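336aa long hypothetical dTDP-glucose 4,6-dehydratase (Pyrococcus horikoshii, PDB 2HUN) probably acts as an NAD(+)-dependent dTDP-glucose 4,6-dehydratase, a lyase that binds its dinucleotide on a Rossmann fold. Local coordinates at residues P193-R198 with K255-L260; G245-N250 with D278-L283; I308-Y311 with W316-K319. All coordinates share one frame; numbering follows the deposited sequence.

Contact 1 (P193-R198 with K255-L260)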
loop_
_atom_site.group_PDB
_atom_site.type_symbol
_atom_site.label_atom_id
_atom_site.label_comp_id
_atom_site.label_asym_id
_atom_site.label_seq_id
_atom_site.Cartn_x
_atom_site.Cartn_y
_atom_site.Cartn_z
ATOM N N PRO A 193 -17.820 -18.872 16.792
ATOM C CA PRO A 193 -18.361 -20.174 16.389
ATOM C C PRO A 193 -17.828 -21.285 17.297
ATOM O O PRO A 193 -18.582 -22.135 17.765
ATOM C CB PRO A 193 -17.863 -20.327 14.953
ATOM C CG PRO A 193 -17.796 -18.907 14.471
ATOM C CD PRO A 193 -17.163 -18.204 15.656
ATOM N N LYS A 194 -16.518 -21.270 17.536
ATOM C CA LYS A 194 -15.889 -22.270 18.387
ATOM C C LYS A 194 -16.553 -22.293 19.760
ATOM O O LYS A 194 -16.854 -23.363 20.294
ATOM C CB LYS A 194 -14.398 -21.968 18.550
ATOM C CG LYS A 194 -13.651 -22.974 19.418
ATOM C CD LYS A 194 -12.224 -22.518 19.731
ATOM C CE LYS A 194 -12.213 -21.157 20.431
ATOM N NZ LYS A 194 -13.131 -21.084 21.621
ATOM N N THR A 195 -16.780 -21.113 20.329
ATOM C CA THR A 195 -17.405 -21.016 21.641
ATOM C C THR A 195 -18.810 -21.617 21.660
ATOM O O THR A 195 -19.144 -22.385 22.563
ATOM C CB THR A 195 -17.484 -19.550 22.117
ATOM O OG1 THR A 195 -16.163 -18.997 22.186
ATOM C CG2 THR A 195 -18.126 -19.468 23.498
ATOM N N ILE A 196 -19.632 -21.270 20.673
ATOM C CA ILE A 196 -20.996 -21.788 20.598
ATOM C C ILE A 196 -20.991 -23.311 20.477
ATOM O O ILE A 196 -21.674 -24.007 21.231
ATOM C CB ILE A 196 -21.750 -21.205 19.387
ATOM C CG1 ILE A 196 -21.935 -19.694 19.562
ATOM C CG2 ILE A 196 -23.103 -21.886 19.239
ATOM C CD1 ILE A 196 -22.419 -18.995 18.317
ATOM N N ILE A 197 -20.222 -23.818 19.519
ATOM C CA ILE A 197 -20.114 -25.251 19.290
ATOM C C ILE A 197 -19.674 -26.010 20.546
ATOM O O ILE A 197 -20.355 -26.937 20.995
ATOM C CB ILE A 197 -19.121 -25.539 18.143
ATOM C CG1 ILE A 197 -19.727 -25.072 16.815
ATOM C CG2 ILE A 197 -18.777 -27.025 18.102
ATOM C CD1 ILE A 197 -18.782 -25.156 15.634
ATOM N N ARG A 198 -18.540 -25.617 21.111
ATOM C CA ARG A 198 -18.029 -26.274 22.307
ATOM C C ARG A 198 -18.993 -26.204 23.491
ATOM O O ARG A 198 -19.166 -27.188 24.206
ATOM C CB ARG A 198 -16.677 -25.677 22.707
ATOM C CG ARG A 198 -15.531 -26.059 21.774
ATOM C CD ARG A 198 -14.231 -25.360 22.175
ATOM N NE ARG A 198 -13.711 -25.824 23.461
ATOM C CZ ARG A 198 -13.017 -26.946 23.632
ATOM N NH1 ARG A 198 -12.747 -27.732 22.594
ATOM N NH2 ARG A 198 -12.590 -27.283 24.843
ATOM N N LYS A 255 -18.646 -14.679 27.939
ATOM C CA LYS A 255 -19.669 -14.534 28.973
ATOM C C LYS A 255 -21.045 -14.246 28.379
ATOM O O LYS A 255 -22.057 -14.749 28.866
ATOM C CB LYS A 255 -19.307 -13.410 29.952
ATOM C CG LYS A 255 -18.358 -13.821 31.078
ATOM C CD LYS A 255 -18.089 -12.653 32.025
ATOM C CE LYS A 255 -16.951 -12.961 32.985
ATOM N NZ LYS A 255 -16.672 -11.814 33.895
ATOM N N ILE A 256 -21.085 -13.430 27.332
ATOM C CA ILE A 256 -22.349 -13.084 26.693
ATOM C C ILE A 256 -22.919 -14.262 25.901
ATOM O O ILE A 256 -24.128 -14.493 25.904
ATOM C CB ILE A 256 -22.169 -11.840 25.779
ATOM C CG1 ILE A 256 -21.947 -10.603 26.655
ATOM C CG2 ILE A 256 -23.385 -11.654 24.886
ATOM C CD1 ILE A 256 -21.648 -9.334 25.888
ATOM N N ILE A 257 -22.052 -15.011 25.229
ATOM C CA ILE A 257 -22.493 -16.168 24.457
ATOM C C ILE A 257 -23.149 -17.200 25.376
ATOM O O ILE A 257 -24.211 -17.740 25.070
ATOM C CB ILE A 257 -21.306 -16.837 23.722
ATOM C CG1 ILE A 257 -20.831 -15.936 22.577
ATOM C CG2 ILE A 257 -21.717 -18.215 23.197
ATOM C CD1 ILE A 257 -19.621 -16.463 21.839
ATOM N N LEU A 258 -22.512 -17.467 26.510
ATOM C CA LEU A 258 -23.038 -18.438 27.461
ATOM C C LEU A 258 -24.377 -17.984 28.013
ATOM O O LEU A 258 -25.320 -18.772 28.093
ATOM C CB LEU A 258 -22.038 -18.655 28.597
ATOM C CG LEU A 258 -20.688 -19.189 28.115
ATOM C CD1 LEU A 258 -19.773 -19.428 29.295
ATOM C CD2 LEU A 258 -20.901 -20.476 27.330
ATOM N N ARG A 259 -24.462 -16.714 28.395
ATOM C CA ARG A 259 -25.707 -16.177 28.918
ATOM C C ARG A 259 -26.817 -16.365 27.895
ATOM O O ARG A 259 -27.887 -16.881 28.213
ATOM C CB ARG A 259 -25.558 -14.685 29.247
ATOM C CG ARG A 259 -26.889 -13.949 29.346
ATOM C CD ARG A 259 -26.733 -12.558 29.947
ATOM N NE ARG A 259 -25.933 -11.649 29.125
ATOM C CZ ARG A 259 -26.379 -11.019 28.038
ATOM N NH1 ARG A 259 -27.628 -11.191 27.620
ATOM N NH2 ARG A 259 -25.572 -10.205 27.372
ATOM N N LEU A 260 -26.546 -15.958 26.657
ATOM C CA LEU A 260 -27.533 -16.053 25.587
ATOM C C LEU A 260 -27.856 -17.482 25.182
ATOM O O LEU A 260 -28.837 -17.728 24.479
ATOM C CB LEU A 260 -27.071 -15.237 24.374
ATOM C CG LEU A 260 -27.039 -13.726 24.639
ATOM C CD1 LEU A 260 -26.449 -12.987 23.447
ATOM C CD2 LEU A 260 -28.452 -13.236 24.929
#
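Helix 191-200 meets helix 250-260 in a buried, wholly apolar contact, made by the methyl and methylene groups of Thr195, Ile196 and Ile257. The contact is small and no hydrogen bond joins the two segments; the CA atoms of Ile196 and Ile257 lie 7.0 Å apart. Ile257 carries most of its side by using both of its branches. Its CD1 and CG2 both touch the methyl of Thr195, CD1 coming to 3.7 Å from Thr195 CG2, and Ile257 CG2 also sits against Ile196 CG1 at 3.9 Å, the two isoleucines crossing at about a right angle. Both helices belong to the smaller, C-terminal part of the extended short-chain dehydrogenase fold, beside the dinucleotide-binding Rossmann sheet. Thr195 illustrates how a polar residue can serve an apolar interface. With CG2 placed anti to the backbone N (OG1 chi1 -59°), the methyl faces Ile257 and the hydroxyl is engaged by the carbonyl of Leu191, one turn earlier in its own helix. Strand 205-208 adds Ile205, which touches both Thr195 and Leu258, and Thr307 of helix 300-313 packs on Ile196.

Contact 2 (G245-N250 with D278-L283)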
loop_
_atom_site.group_PDB
_atom_site.type_symbol
_atom_site.label_atom_id
_atom_site.label_comp_id
_atom_site.label_asym_id
_atom_site.label_seq_id
_atom_site.Cartn_x
_atom_site.Cartn_y
_atom_site.Cartn_z
ATOM N N GLY A 245 -18.736 -0.301 17.034
ATOM C CA GLY A 245 -18.517 0.356 18.306
ATOM C C GLY A 245 -18.837 -0.609 19.436
ATOM O O GLY A 245 -19.368 -0.220 20.472
ATOM N N GLU A 246 -18.522 -1.882 19.220
ATOM C CA GLU A 246 -18.772 -2.929 20.211
ATOM C C GLU A 246 -17.432 -3.587 20.503
ATOM O O GLU A 246 -17.189 -4.730 20.098
ATOM C CB GLU A 246 -19.738 -3.992 19.658
ATOM C CG GLU A 246 -21.147 -3.517 19.290
ATOM C CD GLU A 246 -21.978 -3.119 20.497
ATOM O OE1 GLU A 246 -21.548 -3.402 21.633
ATOM O OE2 GLU A 246 -23.068 -2.532 20.310
ATOM N N GLU A 247 -16.556 -2.858 21.184
ATOM C CA GLU A 247 -15.235 -3.383 21.502
ATOM C C GLU A 247 -15.293 -4.199 22.772
ATOM O O GLU A 247 -15.668 -3.699 23.833
ATOM C CB GLU A 247 -14.237 -2.232 21.625
ATOM C CG GLU A 247 -14.143 -1.444 20.330
ATOM C CD GLU A 247 -13.158 -0.298 20.381
ATOM O OE1 GLU A 247 -12.634 0.004 21.472
ATOM O OE2 GLU A 247 -12.915 0.304 19.318
ATOM N N LYS A 248 -14.931 -5.470 22.650
ATOM C CA LYS A 248 -14.968 -6.380 23.782
ATOM C C LYS A 248 -13.775 -7.322 23.799
ATOM O O LYS A 248 -13.113 -7.532 22.782
ATOM C CB LYS A 248 -16.252 -7.209 23.734
ATOM C CG LYS A 248 -17.526 -6.383 23.760
ATOM C CD LYS A 248 -18.754 -7.245 23.585
ATOM C CE LYS A 248 -20.016 -6.403 23.640
ATOM N NZ LYS A 248 -20.171 -5.710 24.947
ATOM N N THR A 249 -13.506 -7.882 24.973
ATOM C CA THR A 249 -12.417 -8.831 25.138
ATOM C C THR A 249 -13.025 -10.208 24.946
ATOM O O THR A 249 -14.247 -10.360 25.004
ATOM C CB THR A 249 -11.825 -8.743 26.541
ATOM O OG1 THR A 249 -12.834 -9.063 27.507
ATOM C CG2 THR A 249 -11.324 -7.344 26.797
ATOM N N ASN A 250 -12.189 -11.210 24.710
ATOM C CA ASN A 250 -12.698 -12.558 24.512
ATOM C C ASN A 250 -13.534 -13.040 25.694
ATOM O O ASN A 250 -14.566 -13.686 25.509
ATOM C CB ASN A 250 -11.548 -13.526 24.241
ATOM C CG ASN A 250 -10.835 -13.222 22.935
ATOM O OD1 ASN A 250 -11.326 -12.443 22.118
ATOM N ND2 ASN A 250 -9.682 -13.841 22.728
ATOM N N ASP A 278 -2.365 -9.388 22.256
ATOM C CA ASP A 278 -2.288 -8.267 23.198
ATOM C C ASP A 278 -2.621 -6.916 22.543
ATOM O O ASP A 278 -2.433 -5.853 23.119
ATOM C CB ASP A 278 -0.872 -8.228 23.778
ATOM C CG ASP A 278 0.132 -8.509 22.669
ATOM O OD1 ASP A 278 -0.095 -9.456 21.916
ATOM O OD2 ASP A 278 1.120 -7.785 22.570
ATOM N N LEU A 279 -3.064 -6.953 21.272
ATOM C CA LEU A 279 -3.205 -5.686 20.547
ATOM C C LEU A 279 -4.667 -5.260 20.352
ATOM O O LEU A 279 -5.571 -6.066 20.193
ATOM C CB LEU A 279 -2.503 -5.820 19.201
ATOM C CG LEU A 279 -1.032 -6.193 19.341
ATOM C CD1 LEU A 279 -0.260 -5.999 18.036
ATOM C CD2 LEU A 279 -0.306 -5.367 20.400
ATOM N N ARG A 280 -4.872 -3.929 20.409
ATOM C CA ARG A 280 -6.191 -3.368 20.172
ATOM C C ARG A 280 -6.276 -2.709 18.789
ATOM O O ARG A 280 -5.376 -2.008 18.348
ATOM C CB ARG A 280 -6.457 -2.317 21.256
ATOM C CG ARG A 280 -7.746 -1.518 21.034
ATOM C CD ARG A 280 -8.095 -0.620 22.233
ATOM N NE ARG A 280 -9.341 0.127 22.007
ATOM C CZ ARG A 280 -9.247 1.324 21.383
ATOM N NH1 ARG A 280 -8.076 1.782 20.971
ATOM N NH2 ARG A 280 -10.356 2.043 21.158
ATOM N N TYR A 281 -7.381 -2.977 18.107
ATOM C CA TYR A 281 -7.643 -2.421 16.791
ATOM C C TYR A 281 -8.941 -1.659 16.952
ATOM O O TYR A 281 -9.877 -2.169 17.559
ATOM C CB TYR A 281 -7.807 -3.542 15.772
ATOM C CG TYR A 281 -6.523 -4.286 15.515
ATOM C CD1 TYR A 281 -5.640 -3.865 14.525
ATOM C CD2 TYR A 281 -6.175 -5.397 16.282
ATOM C CE1 TYR A 281 -4.441 -4.532 14.296
ATOM C CE2 TYR A 281 -4.975 -6.074 16.067
ATOM C CZ TYR A 281 -4.116 -5.636 15.072
ATOM O OH TYR A 281 -2.940 -6.309 14.844
ATOM N N SER A 282 -8.998 -0.438 16.433
ATOM C CA SER A 282 -10.206 0.357 16.578
ATOM C C SER A 282 -10.407 1.322 15.414
ATOM O O SER A 282 -9.510 2.090 15.068
ATOM C CB SER A 282 -10.150 1.128 17.900
ATOM O OG SER A 282 -11.363 1.804 18.146
ATOM N N LEU A 283 -11.593 1.272 14.814
ATOM C CA LEU A 283 -11.925 2.130 13.686
ATOM C C LEU A 283 -12.981 3.170 14.036
ATOM O O LEU A 283 -13.956 2.883 14.730
ATOM C CB LEU A 283 -12.446 1.304 12.506
ATOM C CG LEU A 283 -11.574 0.196 11.919
ATOM C CD1 LEU A 283 -12.186 -0.246 10.597
ATOM C CD2 LEU A 283 -10.159 0.686 11.700
#
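Glu247 divides its carboxylate between two residues of the 278-283 loop, one oxygen for each. OE1 takes the salt bridge: Arg280 NH2 donates to it over 3.1 Å at an N-H...O angle of 147°, OE1 accepting through its syn lone pair, and Arg280 NE adds a weak bond to the same oxygen at 3.3 Å. The carboxylate and guanidinium planes stand 69° apart, so this is not the flat, two-oxygen pairing of the textbook bridge, and OE1 lies tilted from the guanidinium plane. OE2 is left for Ser282, whose OG donates to it, though their 2.5 Å separation is too short to be taken at face value. The serine hydroxyl is also hydrogen-bonded to Ser138 OG, and Ser282 CB rests 3.3 Å above one face of the guanidinium. An extended chain from CG to NE carries Arg280 to the acid, yet its strongest partner is the carbonyl of Ile134, which shares NH1 with that of Gly137, and backbone bonds of Arg280 with Ile134 and of Ser282 with Phe139 bind the loop to that same region. On the other flank, Glu246 and Lys248 bond through their backbones to Trp217 and Arg215, setting strand 247-248 antiparallel to strand 215-219 just before helix 250-260, which Thr249 N-caps.

Contact 3 (I308-Y311 with W316-K319)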
loop_
_atom_site.group_PDB
_atom_site.type_symbol
_atom_site.label_atom_id
_atom_site.label_comp_id
_atom_site.label_asym_id
_atom_site.label_seq_id
_atom_site.Cartn_x
_atom_site.Cartn_y
_atom_site.Cartn_z
ATOM N N ILE A 308 -26.052 -17.732 17.456
ATOM C CA ILE A 308 -26.231 -18.940 18.256
ATOM C C ILE A 308 -27.287 -19.820 17.583
ATOM O O ILE A 308 -27.054 -21.005 17.340
ATOM C CB ILE A 308 -26.694 -18.599 19.698
ATOM C CG1 ILE A 308 -25.553 -17.916 20.460
ATOM C CG2 ILE A 308 -27.157 -19.870 20.417
ATOM C CD1 ILE A 308 -25.960 -17.297 21.787
ATOM N N ASP A 309 -28.439 -19.228 17.271
ATOM C CA ASP A 309 -29.522 -19.960 16.623
ATOM C C ASP A 309 -29.075 -20.615 15.318
ATOM O O ASP A 309 -29.393 -21.775 15.065
ATOM C CB ASP A 309 -30.703 -19.031 16.327
ATOM C CG ASP A 309 -31.331 -18.461 17.585
ATOM O OD1 ASP A 309 -30.857 -18.785 18.694
ATOM O OD2 ASP A 309 -32.302 -17.687 17.461
ATOM N N TRP A 310 -28.338 -19.876 14.492
ATOM C CA TRP A 310 -27.881 -20.411 13.212
ATOM C C TRP A 310 -26.995 -21.645 13.353
ATOM O O TRP A 310 -27.201 -22.639 12.658
ATOM C CB TRP A 310 -27.114 -19.350 12.414
ATOM C CG TRP A 310 -26.874 -19.765 10.990
ATOM C CD1 TRP A 310 -27.714 -19.576 9.933
ATOM C CD2 TRP A 310 -25.751 -20.501 10.482
ATOM N NE1 TRP A 310 -27.187 -20.149 8.798
ATOM C CE2 TRP A 310 -25.984 -20.725 9.108
ATOM C CE3 TRP A 310 -24.571 -20.994 11.054
ATOM C CZ2 TRP A 310 -25.082 -21.421 8.293
ATOM C CZ3 TRP A 310 -23.672 -21.687 10.247
ATOM C CH2 TRP A 310 -23.935 -21.895 8.878
ATOM N N TYR A 311 -26.003 -21.579 14.237
ATOM C CA TYR A 311 -25.090 -22.698 14.428
ATOM C C TYR A 311 -25.738 -23.924 15.048
ATOM O O TYR A 311 -25.341 -25.056 14.757
ATOM C CB TYR A 311 -23.877 -22.276 15.266
ATOM C CG TYR A 311 -22.827 -21.576 14.437
ATOM C CD1 TYR A 311 -22.926 -20.216 14.162
ATOM C CD2 TYR A 311 -21.790 -22.296 13.842
ATOM C CE1 TYR A 311 -22.023 -19.588 13.309
ATOM C CE2 TYR A 311 -20.886 -21.680 12.984
ATOM C CZ TYR A 311 -21.011 -20.324 12.721
ATOM O OH TYR A 311 -20.152 -19.712 11.842
ATOM N N TRP A 316 -25.266 -29.366 10.168
ATOM C CA TRP A 316 -24.882 -29.986 8.901
ATOM C C TRP A 316 -23.730 -29.228 8.241
ATOM O O TRP A 316 -22.868 -29.830 7.591
ATOM C CB TRP A 316 -26.068 -30.017 7.934
ATOM C CG TRP A 316 -26.442 -28.672 7.385
ATOM C CD1 TRP A 316 -27.291 -27.755 7.945
ATOM C CD2 TRP A 316 -25.958 -28.083 6.174
ATOM N NE1 TRP A 316 -27.367 -26.632 7.151
ATOM C CE2 TRP A 316 -26.557 -26.808 6.058
ATOM C CE3 TRP A 316 -25.072 -28.510 5.173
ATOM C CZ2 TRP A 316 -26.299 -25.955 4.978
ATOM C CZ3 TRP A 316 -24.814 -27.661 4.101
ATOM C CH2 TRP A 316 -25.427 -26.399 4.013
ATOM N N TRP A 317 -23.719 -27.908 8.426
ATOM C CA TRP A 317 -22.696 -27.054 7.825
ATOM C C TRP A 317 -21.329 -27.063 8.526
ATOM O O TRP A 317 -20.313 -27.320 7.881
ATOM C CB TRP A 317 -23.211 -25.605 7.730
ATOM C CG TRP A 317 -22.274 -24.682 6.990
ATOM C CD1 TRP A 317 -22.210 -24.481 5.637
ATOM C CD2 TRP A 317 -21.221 -23.901 7.561
ATOM N NE1 TRP A 317 -21.177 -23.622 5.332
ATOM C CE2 TRP A 317 -20.553 -23.251 6.495
ATOM C CE3 TRP A 317 -20.771 -23.688 8.872
ATOM C CZ2 TRP A 317 -19.458 -22.402 6.702
ATOM C CZ3 TRP A 317 -19.682 -22.847 9.078
ATOM C CH2 TRP A 317 -19.037 -22.212 7.994
ATOM N N TRP A 318 -21.301 -26.804 9.834
ATOM C CA TRP A 318 -20.032 -26.746 10.568
ATOM C C TRP A 318 -19.405 -28.076 10.968
ATOM O O TRP A 318 -18.187 -28.186 11.115
ATOM C CB TRP A 318 -20.178 -25.887 11.832
ATOM C CG TRP A 318 -21.279 -26.291 12.790
ATOM C CD1 TRP A 318 -22.530 -25.748 12.876
ATOM C CD2 TRP A 318 -21.179 -27.235 13.877
ATOM N NE1 TRP A 318 -23.214 -26.269 13.947
ATOM C CE2 TRP A 318 -22.416 -27.182 14.574
ATOM C CE3 TRP A 318 -20.179 -28.100 14.321
ATOM C CZ2 TRP A 318 -22.660 -27.982 15.699
ATOM C CZ3 TRP A 318 -20.428 -28.887 15.439
ATOM C CH2 TRP A 318 -21.658 -28.820 16.116
ATOM N N LYS A 319 -20.253 -29.072 11.168
ATOM C CA LYS A 319 -19.830 -30.398 11.567
ATOM C C LYS A 319 -18.693 -30.972 10.702
ATOM O O LYS A 319 -17.685 -31.431 11.221
ATOM C CB LYS A 319 -21.053 -31.311 11.540
ATOM C CG LYS A 319 -20.805 -32.678 12.101
ATOM C CD LYS A 319 -20.124 -32.567 13.444
ATOM C CE LYS A 319 -19.976 -33.947 14.035
ATOM N NZ LYS A 319 -18.739 -34.030 14.872
#
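The last turns of helix 300-313 and the short helix 315-318 fold back on each other, Tyr311 and Trp318 having the nearest CA atoms, 7.5 Å apart. One bond crosses directly between them: the indole NE1 of Trp318 donates to the backbone O of Tyr311 over 2.6 Å, with an N-H...O angle of 157° and the oxygen close to the ring plane. Trp318 gains this reach from a chi1 of 55°, which sets CG between its backbone N and carbonyl carbon. The same indole lies obliquely against the tyrosine ring, Trp318 CD1 being 3.7 Å from Tyr311 CD2. A second aromatic pair forms alongside. Trp310 directs the edge of its six-membered ring at the face of Trp317 in an offset edge-to-face pair, centroids 5.4 Å apart and planes at 69°; its CH2 comes within 3.6 Å of Trp317 CD2. Polar atoms of the cluster find partners in nearby loops: Tyr311 OH with the carbonyl of Gln186, and Trp317 NE1 with Asn46 OD1. Tyr185 meets both Trp310 and Trp317, the latter edge-to-face. The side chain of Trp317 is about 8 Å from the bound NAD, while helix 191-200 closes the other flank through Pro193 and Ile196 on Tyr311 and Ile197 on Trp318.

How the contacts relate
Contacts 1 and 3 are neighbours, their centres 12 Å apart, and share one apolar layer: helix 191-200, half of contact 1, also packs on contact 3, Ile197 CD1 lying 3.5 Å from Trp318 CE3, and Leu260 CB lies 3.5 Å from Ile308 CD1. Contact 2 is centred 18 Å from contact 1 and 25 Å from contact 3, yet strand 247-248 leads straight into helix 250-260 and Ile256 CD1 lies 4.0 Å from Lys248 NZ. Along the chain, contacts 1 and 2 interleave, joining segments remote in sequence, whereas contact 3 follows as a local turn-back. Contact 2 links the C-terminal part to the loop after strand 121-127 of the Rossmann sheet.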